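Local coordinates for protein farnesyltransferase, putative (Trypanosoma cruzi, PDB 3WCA) that probably condenses two molecules of farnesyl diphosphate and reduces the product with NAD(P)H to squalene, the first committed step toward sterols, using magnesium ions, at residues Ala338-Gln343 and Asp348-Leu353; Ala252-Ala257 and Leu293-Lys298. The protein carries 1 engineered substitution. All coordinates share one frame; numbering follows the deposited sequence.

Interaction 1: residues Ala338-Gln343 and Asp348-Leu353; sequences ARMNAQ and DRIEHL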
ATOM      1  N   ALA A 338       7.153 -20.638 -11.246  1.00 52.01           N
ATOM      2  CA  ALA A 338       6.846 -22.055 -11.382  1.00 55.59           C
ATOM      3  C   ALA A 338       5.382 -22.311 -11.722  1.00 58.30           C
ATOM      4  O   ALA A 338       5.046 -23.337 -12.317  1.00 59.27           O
ATOM      5  CB  ALA A 338       7.219 -22.796 -10.100  1.00 54.27           C
ATOM      6  N   ARG A 339       4.515 -21.371 -11.362  1.00 61.46           N
ATOM      7  CA  ARG A 339       3.087 -21.518 -11.608  1.00 65.89           C
ATOM      8  C   ARG A 339       2.589 -21.222 -13.023  1.00 68.90           C
ATOM      9  O   ARG A 339       1.378 -21.158 -13.237  1.00 69.73           O
ATOM     10  CB  ARG A 339       2.297 -20.664 -10.614  1.00 66.57           C
ATOM     11  CG  ARG A 339       2.399 -21.136  -9.169  1.00 70.16           C
ATOM     12  CD  ARG A 339       1.404 -20.402  -8.283  1.00 70.81           C
ATOM     13  NE  ARG A 339       0.089 -20.350  -8.917  1.00 73.42           N
ATOM     14  CZ  ARG A 339      -1.036 -20.001  -8.301  1.00 74.46           C
ATOM     15  NH1 ARG A 339      -1.022 -19.672  -7.013  1.00 74.85           N
ATOM     16  NH2 ARG A 339      -2.177 -19.981  -8.977  1.00 74.54           N
ATOM     17  N   MET A 340       3.486 -21.047 -13.990  1.00 72.49           N
ATOM     18  CA  MET A 340       3.035 -20.768 -15.356  1.00 76.21           C
ATOM     19  C   MET A 340       3.545 -21.766 -16.395  1.00 77.93           C
ATOM     20  O   MET A 340       4.381 -22.621 -16.096  1.00 77.33           O
ATOM     21  CB  MET A 340       3.426 -19.348 -15.782  1.00 77.40           C
ATOM     22  CG  MET A 340       4.848 -19.203 -16.291  1.00 79.84           C
ATOM     23  SD  MET A 340       5.166 -17.538 -16.929  1.00 84.93           S
ATOM     24  CE  MET A 340       6.902 -17.311 -16.451  1.00 82.45           C
ATOM     25  N   ASN A 341       3.026 -21.641 -17.616  1.00 80.73           N
ATOM     26  CA  ASN A 341       3.396 -22.507 -18.739  1.00 83.34           C
ATOM     27  C   ASN A 341       3.798 -21.707 -19.979  1.00 84.04           C
ATOM     28  O   ASN A 341       3.534 -20.507 -20.072  1.00 84.54           O
ATOM     29  CB  ASN A 341       2.227 -23.428 -19.111  1.00 84.06           C
ATOM     30  CG  ASN A 341       2.351 -24.810 -18.506  1.00 84.81           C
ATOM     31  OD1 ASN A 341       3.347 -25.503 -18.715  1.00 85.45           O
ATOM     32  ND2 ASN A 341       1.333 -25.223 -17.757  1.00 85.37           N
ATOM     33  N   ALA A 342       4.429 -22.385 -20.934  1.00 85.03           N
ATOM     34  CA  ALA A 342       4.857 -21.748 -22.174  1.00 85.94           C
ATOM     35  C   ALA A 342       3.630 -21.414 -23.022  1.00 87.07           C
ATOM     36  O   ALA A 342       3.716 -20.656 -23.991  1.00 86.29           O
ATOM     37  CB  ALA A 342       5.793 -22.677 -22.939  1.00 85.53           C
ATOM     38  N   GLN A 343       2.490 -21.988 -22.638  1.00 88.65           N
ATOM     39  CA  GLN A 343       1.215 -21.779 -23.328  1.00 89.30           C
ATOM     40  C   GLN A 343       0.661 -20.384 -23.063  1.00 88.94           C
ATOM     41  O   GLN A 343       0.176 -19.715 -23.974  1.00 89.38           O
ATOM     42  CB  GLN A 343       0.181 -22.813 -22.863  1.00 90.32           C
ATOM     43  CG  GLN A 343      -0.001 -22.859 -21.344  1.00 91.63           C
ATOM     44  CD  GLN A 343      -1.459 -22.899 -20.903  1.00 92.41           C
ATOM     45  OE1 GLN A 343      -2.233 -21.983 -21.193  1.00 92.55           O
ATOM     46  NE2 GLN A 343      -1.834 -23.957 -20.191  1.00 92.32           N
ATOM     47  N   ASP A 348       6.342 -15.169 -21.674  1.00 78.31           N
ATOM     48  CA  ASP A 348       7.426 -14.354 -22.206  1.00 75.91           C
ATOM     49  C   ASP A 348       7.667 -13.125 -21.337  1.00 72.76           C
ATOM     50  O   ASP A 348       8.778 -12.894 -20.858  1.00 71.14           O
ATOM     51  CB  ASP A 348       7.092 -13.910 -23.636  1.00 77.09           C
ATOM     52  CG  ASP A 348       7.333 -15.001 -24.660  1.00 78.54           C
ATOM     53  OD1 ASP A 348       6.982 -16.171 -24.386  1.00 78.88           O
ATOM     54  OD2 ASP A 348       7.869 -14.683 -25.742  1.00 78.82           O
ATOM     55  N   ARG A 349       6.610 -12.342 -21.144  1.00 69.99           N
ATOM     56  CA  ARG A 349       6.685 -11.121 -20.357  1.00 67.00           C
ATOM     57  C   ARG A 349       6.994 -11.380 -18.884  1.00 63.90           C
ATOM     58  O   ARG A 349       7.681 -10.590 -18.239  1.00 64.57           O
ATOM     59  CB  ARG A 349       5.373 -10.337 -20.480  1.00 68.12           C
ATOM     60  CG  ARG A 349       5.373  -9.002 -19.747  1.00 68.85           C
ATOM     61  CD  ARG A 349       6.254  -7.972 -20.438  1.00 70.48           C
ATOM     62  NE  ARG A 349       6.709  -6.935 -19.514  1.00 69.46           N
ATOM     63  CZ  ARG A 349       7.427  -5.875 -19.873  1.00 69.42           C
ATOM     64  NH1 ARG A 349       7.769  -5.703 -21.144  1.00 69.67           N
ATOM     65  NH2 ARG A 349       7.817  -4.996 -18.959  1.00 68.68           N
ATOM     66  N   ILE A 350       6.498 -12.485 -18.345  1.00 59.25           N
ATOM     67  CA  ILE A 350       6.746 -12.779 -16.941  1.00 55.13           C
ATOM     68  C   ILE A 350       8.167 -13.258 -16.702  1.00 53.74           C
ATOM     69  O   ILE A 350       8.789 -12.894 -15.706  1.00 52.89           O
ATOM     70  CB  ILE A 350       5.757 -13.842 -16.409  1.00 53.82           C
ATOM     71  CG1 ILE A 350       4.338 -13.269 -16.410  1.00 52.34           C
ATOM     72  CG2 ILE A 350       6.151 -14.284 -15.008  1.00 52.15           C
ATOM     73  CD1 ILE A 350       4.160 -12.048 -15.524  1.00 50.92           C
ATOM     74  N   GLU A 351       8.687 -14.057 -17.628  1.00 51.38           N
ATOM     75  CA  GLU A 351      10.025 -14.604 -17.481  1.00 50.66           C
ATOM     76  C   GLU A 351      11.143 -13.583 -17.301  1.00 48.08           C
ATOM     77  O   GLU A 351      11.956 -13.725 -16.391  1.00 45.42           O
ATOM     78  CB  GLU A 351      10.355 -15.535 -18.653  1.00 54.19           C
ATOM     79  CG  GLU A 351      11.740 -16.163 -18.542  1.00 60.60           C
ATOM     80  CD  GLU A 351      11.962 -17.307 -19.515  1.00 64.46           C
ATOM     81  OE1 GLU A 351      13.092 -17.845 -19.545  1.00 66.05           O
ATOM     82  OE2 GLU A 351      11.013 -17.670 -20.245  1.00 67.44           O
ATOM     83  N   HIS A 352      11.206 -12.563 -18.151  1.00 46.89           N
ATOM     84  CA  HIS A 352      12.273 -11.577 -18.003  1.00 46.10           C
ATOM     85  C   HIS A 352      12.050 -10.736 -16.755  1.00 44.26           C
ATOM     86  O   HIS A 352      13.000 -10.222 -16.174  1.00 48.23           O
ATOM     87  CB  HIS A 352      12.371 -10.663 -19.228  1.00 48.32           C
ATOM     88  CG  HIS A 352      11.307  -9.614 -19.289  1.00 51.52           C
ATOM     89  ND1 HIS A 352      11.586  -8.266 -19.215  1.00 52.37           N
ATOM     90  CD2 HIS A 352       9.962  -9.715 -19.404  1.00 52.87           C
ATOM     91  CE1 HIS A 352      10.458  -7.581 -19.279  1.00 54.10           C
ATOM     92  NE2 HIS A 352       9.457  -8.436 -19.393  1.00 54.68           N
ATOM     93  N   LEU A 353      10.798 -10.592 -16.342  1.00 40.03           N
ATOM     94  CA  LEU A 353      10.503  -9.822 -15.142  1.00 37.69           C
ATOM     95  C   LEU A 353      10.960 -10.596 -13.911  1.00 37.53           C
ATOM     96  O   LEU A 353      11.440 -10.006 -12.946  1.00 35.88           O
ATOM     97  CB  LEU A 353       9.013  -9.518 -15.064  1.00 35.53           C
ATOM     98  CG  LEU A 353       8.551  -8.463 -16.069  1.00 34.35           C
ATOM     99  CD1 LEU A 353       7.042  -8.445 -16.140  1.00 33.07           C
ATOM    100  CD2 LEU A 353       9.089  -7.110 -15.656  1.00 33.57           C
TER

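Interaction 2: residues Ala252-Ala257 and Leu293-Lys298; sequences AMVADA and LVFNNK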
ATOM      1  N   ALA A 252      -1.515 -10.130 -16.568  1.00 28.88           N
ATOM      2  CA  ALA A 252      -0.916  -8.904 -17.094  1.00 28.60           C
ATOM      3  C   ALA A 252      -0.798  -7.899 -15.956  1.00 27.53           C
ATOM      4  O   ALA A 252       0.096  -7.056 -15.950  1.00 27.60           O
ATOM      5  CB  ALA A 252      -1.779  -8.319 -18.218  1.00 28.70           C
ATOM      6  N   MET A 253      -1.702  -7.982 -14.991  1.00 27.12           N
ATOM      7  CA  MET A 253      -1.634  -7.061 -13.866  1.00 27.87           C
ATOM      8  C   MET A 253      -0.411  -7.424 -13.029  1.00 27.65           C
ATOM      9  O   MET A 253       0.361  -6.552 -12.626  1.00 26.17           O
ATOM     10  CB  MET A 253      -2.903  -7.151 -13.031  1.00 27.70           C
ATOM     11  CG  MET A 253      -4.133  -6.592 -13.734  1.00 28.21           C
ATOM     12  SD  MET A 253      -4.144  -4.782 -13.933  1.00 29.27           S
ATOM     13  CE  MET A 253      -4.209  -4.255 -12.219  1.00 25.35           C
ATOM     14  N   VAL A 254      -0.234  -8.722 -12.795  1.00 28.94           N
ATOM     15  CA  VAL A 254       0.897  -9.220 -12.028  1.00 26.67           C
ATOM     16  C   VAL A 254       2.196  -8.743 -12.689  1.00 28.21           C
ATOM     17  O   VAL A 254       3.079  -8.192 -12.022  1.00 25.06           O
ATOM     18  CB  VAL A 254       0.863 -10.754 -11.954  1.00 24.95           C
ATOM     19  CG1 VAL A 254       2.145 -11.290 -11.335  1.00 27.42           C
ATOM     20  CG2 VAL A 254      -0.327 -11.192 -11.118  1.00 24.62           C
ATOM     21  N   ALA A 255       2.301  -8.943 -14.004  1.00 28.10           N
ATOM     22  CA  ALA A 255       3.486  -8.517 -14.751  1.00 28.02           C
ATOM     23  C   ALA A 255       3.747  -7.042 -14.499  1.00 26.63           C
ATOM     24  O   ALA A 255       4.885  -6.609 -14.355  1.00 26.43           O
ATOM     25  CB  ALA A 255       3.285  -8.757 -16.250  1.00 28.57           C
ATOM     26  N   ASP A 256       2.681  -6.261 -14.440  1.00 27.63           N
ATOM     27  CA  ASP A 256       2.846  -4.840 -14.206  1.00 29.41           C
ATOM     28  C   ASP A 256       3.417  -4.562 -12.805  1.00 28.29           C
ATOM     29  O   ASP A 256       4.262  -3.683 -12.629  1.00 27.90           O
ATOM     30  CB  ASP A 256       1.518  -4.130 -14.373  1.00 32.63           C
ATOM     31  CG  ASP A 256       1.613  -2.659 -14.055  1.00 35.98           C
ATOM     32  OD1 ASP A 256       2.204  -1.925 -14.870  1.00 36.68           O
ATOM     33  OD2 ASP A 256       1.108  -2.243 -12.986  1.00 36.14           O
ATOM     34  N   ALA A 257       2.979  -5.325 -11.809  1.00 28.05           N
ATOM     35  CA  ALA A 257       3.472  -5.116 -10.443  1.00 26.25           C
ATOM     36  C   ALA A 257       4.918  -5.565 -10.271  1.00 25.27           C
ATOM     37  O   ALA A 257       5.661  -4.987  -9.493  1.00 27.34           O
ATOM     38  CB  ALA A 257       2.582  -5.852  -9.441  1.00 25.75           C
ATOM     39  N   LEU A 293       0.786 -16.058  -5.076  1.00 31.16           N
ATOM     40  CA  LEU A 293      -0.432 -16.839  -4.914  1.00 29.81           C
ATOM     41  C   LEU A 293      -1.549 -16.418  -5.868  1.00 30.63           C
ATOM     42  O   LEU A 293      -2.304 -17.264  -6.341  1.00 31.80           O
ATOM     43  CB  LEU A 293      -0.945 -16.724  -3.479  1.00 32.94           C
ATOM     44  CG  LEU A 293      -0.705 -17.909  -2.542  1.00 40.00           C
ATOM     45  CD1 LEU A 293       0.779 -18.216  -2.429  1.00 42.01           C
ATOM     46  CD2 LEU A 293      -1.293 -17.580  -1.177  1.00 42.42           C
ATOM     47  N   VAL A 294      -1.672 -15.123  -6.150  1.00 27.99           N
ATOM     48  CA  VAL A 294      -2.736 -14.677  -7.036  1.00 28.01           C
ATOM     49  C   VAL A 294      -2.404 -14.885  -8.499  1.00 27.97           C
ATOM     50  O   VAL A 294      -3.301 -14.950  -9.332  1.00 30.76           O
ATOM     51  CB  VAL A 294      -3.097 -13.177  -6.854  1.00 24.99           C
ATOM     52  CG1 VAL A 294      -3.523 -12.911  -5.424  1.00 26.20           C
ATOM     53  CG2 VAL A 294      -1.928 -12.302  -7.270  1.00 23.57           C
ATOM     54  N   PHE A 295      -1.122 -14.975  -8.813  1.00 28.65           N
ATOM     55  CA  PHE A 295      -0.716 -15.151 -10.190  1.00 28.69           C
ATOM     56  C   PHE A 295      -1.309 -16.411 -10.824  1.00 29.51           C
ATOM     57  O   PHE A 295      -1.234 -17.488 -10.254  1.00 25.69           O
ATOM     58  CB  PHE A 295       0.808 -15.210 -10.285  1.00 28.37           C
ATOM     59  CG  PHE A 295       1.316 -15.455 -11.678  1.00 26.22           C
ATOM     60  CD1 PHE A 295       1.022 -14.568 -12.708  1.00 25.50           C
ATOM     61  CD2 PHE A 295       2.090 -16.579 -11.962  1.00 28.86           C
ATOM     62  CE1 PHE A 295       1.494 -14.796 -14.010  1.00 26.80           C
ATOM     63  CE2 PHE A 295       2.566 -16.821 -13.253  1.00 28.70           C
ATOM     64  CZ  PHE A 295       2.267 -15.925 -14.283  1.00 27.16           C
ATOM     65  N   ASN A 296      -1.891 -16.254 -12.011  1.00 31.62           N
ATOM     66  CA  ASN A 296      -2.463 -17.367 -12.754  1.00 30.93           C
ATOM     67  C   ASN A 296      -3.457 -18.153 -11.904  1.00 30.93           C
ATOM     68  O   ASN A 296      -3.632 -19.348 -12.106  1.00 29.98           O
ATOM     69  CB  ASN A 296      -1.324 -18.283 -13.232  1.00 33.22           C
ATOM     70  CG  ASN A 296      -1.667 -19.047 -14.509  1.00 35.29           C
ATOM     71  OD1 ASN A 296      -2.430 -18.577 -15.338  1.00 34.42           O
ATOM     72  ND2 ASN A 296      -1.080 -20.222 -14.673  1.00 39.03           N
ATOM     73  N   ASN A 297      -4.116 -17.472 -10.967  1.00 30.57           N
ATOM     74  CA  ASN A 297      -5.078 -18.118 -10.070  1.00 30.96           C
ATOM     75  C   ASN A 297      -6.481 -17.610 -10.337  1.00 31.35           C
ATOM     76  O   ASN A 297      -6.807 -16.483  -9.980  1.00 30.75           O
ATOM     77  CB  ASN A 297      -4.708 -17.829  -8.606  1.00 32.22           C
ATOM     78  CG  ASN A 297      -5.580 -18.591  -7.615  1.00 32.17           C
ATOM     79  OD1 ASN A 297      -6.583 -19.206  -7.988  1.00 30.67           O
ATOM     80  ND2 ASN A 297      -5.200 -18.547  -6.336  1.00 28.88           N
ATOM     81  N   LYS A 298      -7.328 -18.439 -10.938  1.00 30.83           N
ATOM     82  CA  LYS A 298      -8.674 -17.982 -11.251  1.00 33.18           C
ATOM     83  C   LYS A 298      -9.590 -17.791 -10.039  1.00 31.28           C
ATOM     84  O   LYS A 298     -10.679 -17.228 -10.157  1.00 31.71           O
ATOM     85  CB  LYS A 298      -9.320 -18.910 -12.302  1.00 36.91           C
ATOM     86  CG  LYS A 298     -10.284 -19.939 -11.784  1.00 42.11           C
ATOM     87  CD  LYS A 298      -9.580 -21.152 -11.233  1.00 47.32           C
ATOM     88  CE  LYS A 298     -10.595 -22.245 -10.941  1.00 50.98           C
ATOM     89  NZ  LYS A 298     -11.349 -22.617 -12.166  1.00 53.33           N
TER

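Interaction 1: residues Ala338-Gln343 and Asp348-Leu353
Met340 reaches Ile350 through a chain whose first torsion sets CG between the backbone N and the carbonyl carbon (chi1 83°), whose second is nearly straight, and whose last bends the methyl group aside (chi3 145°). Ile350 answers with its short branch: CG2 stands anti to its own backbone N and is offered to the methionine, while CG1, beside that N, carries CD1 away from the contact. The two side chains slide past each other in opposite directions, with the thioether lying alongside the branched CB. Met340 SD is 3.8 Å and Met340 CE 3.7 Å from Ile350 CB. Met340 CE comes closest to Ile350 CG2, at 3.4 Å, tighter than carbons usually pack. Met340 CE also lies 3.9 Å from Glu351 N, so it rests against the helix backbone as well as a side chain. Methionine suits this place because a long, unbranched chain can span the 9.0 Å between the CA atoms of Met340 and Ile350 and still turn at its end. Isoleucine, branched at CB, presents apolar surface close to the helix backbone, where the methionine tip arrives. Phe295 touches both side chains and Tyr347 touches Met340, which widens the apolar cluster; nearby, the backbone N of Asn341 is hydrogen-bonded to Asp344 OD2. Across the contact itself the attraction is apolar: dispersion, which needs close fit, and removal of apolar surface from water, neither of which is directional; the loop's hydrogen bonds lie elsewhere.

Interaction 2: residues Ala252-Ala257 and Leu293-Lys298
The ring of Phe295 has the CB of Asn296 over the centre of one face, 4.0 Å above the plane, while Val254 approaches obliquely. Val254 CG1 is 3.7 Å from Phe295 CD1, and Val254 CB follows at 3.9 Å; the two side chains cross at about a right angle. Val254 CG2 also lies on Phe295, 4.0 Å from its CD1, and has Val294 CG2 on its flank at 4.3 Å. With CG anti to its backbone N (chi1 177°), the Phe295 ring runs past Val254 and on toward Ile350 and Met340. Valine, short and branched at CB, brings two methyls against the broad apolar ring in a buried site. A second flat group, the amide of Asn297, holds Leu293 O almost in its own plane: Asn297 ND2 donates over 3.2 Å, tilted 31° from the carbonyl plane. This bond ties helix 274-294 to the type II beta turn of Val294 to Asn297. Asn296 takes the left-handed backbone conformation there, which asparagine tolerates well. The contact joins helix 243-258 to the end of helix 274-294, with helix 347-362 alongside: Ile350 touches Phe295 and Ala255. Met253 and Asp256 meet Tyr157 of helix 154-179.

In the fold
From the N terminus, the chain first runs through the helices that include the magnesium ligands Asp68, Glu71 and Asp72, far from both contacts. Interaction 2 then closes a largely helical loop of 35 residues, bringing the end of helix 274-294 back to helix 243-258. Interaction 1 opens later and closes the short turn between helices 322-338 and 347-362. The two are in series, neither nested nor crossed, yet their centres are only 11 Å apart. Arg339, next to Met340, links the two sites: its backbone O probably accepts a hydrogen bond from Asn296 ND2. Interaction 2 joins one helix pair and interaction 1 another; Phe295, touching Met340 and Ile350, joins the two pairs.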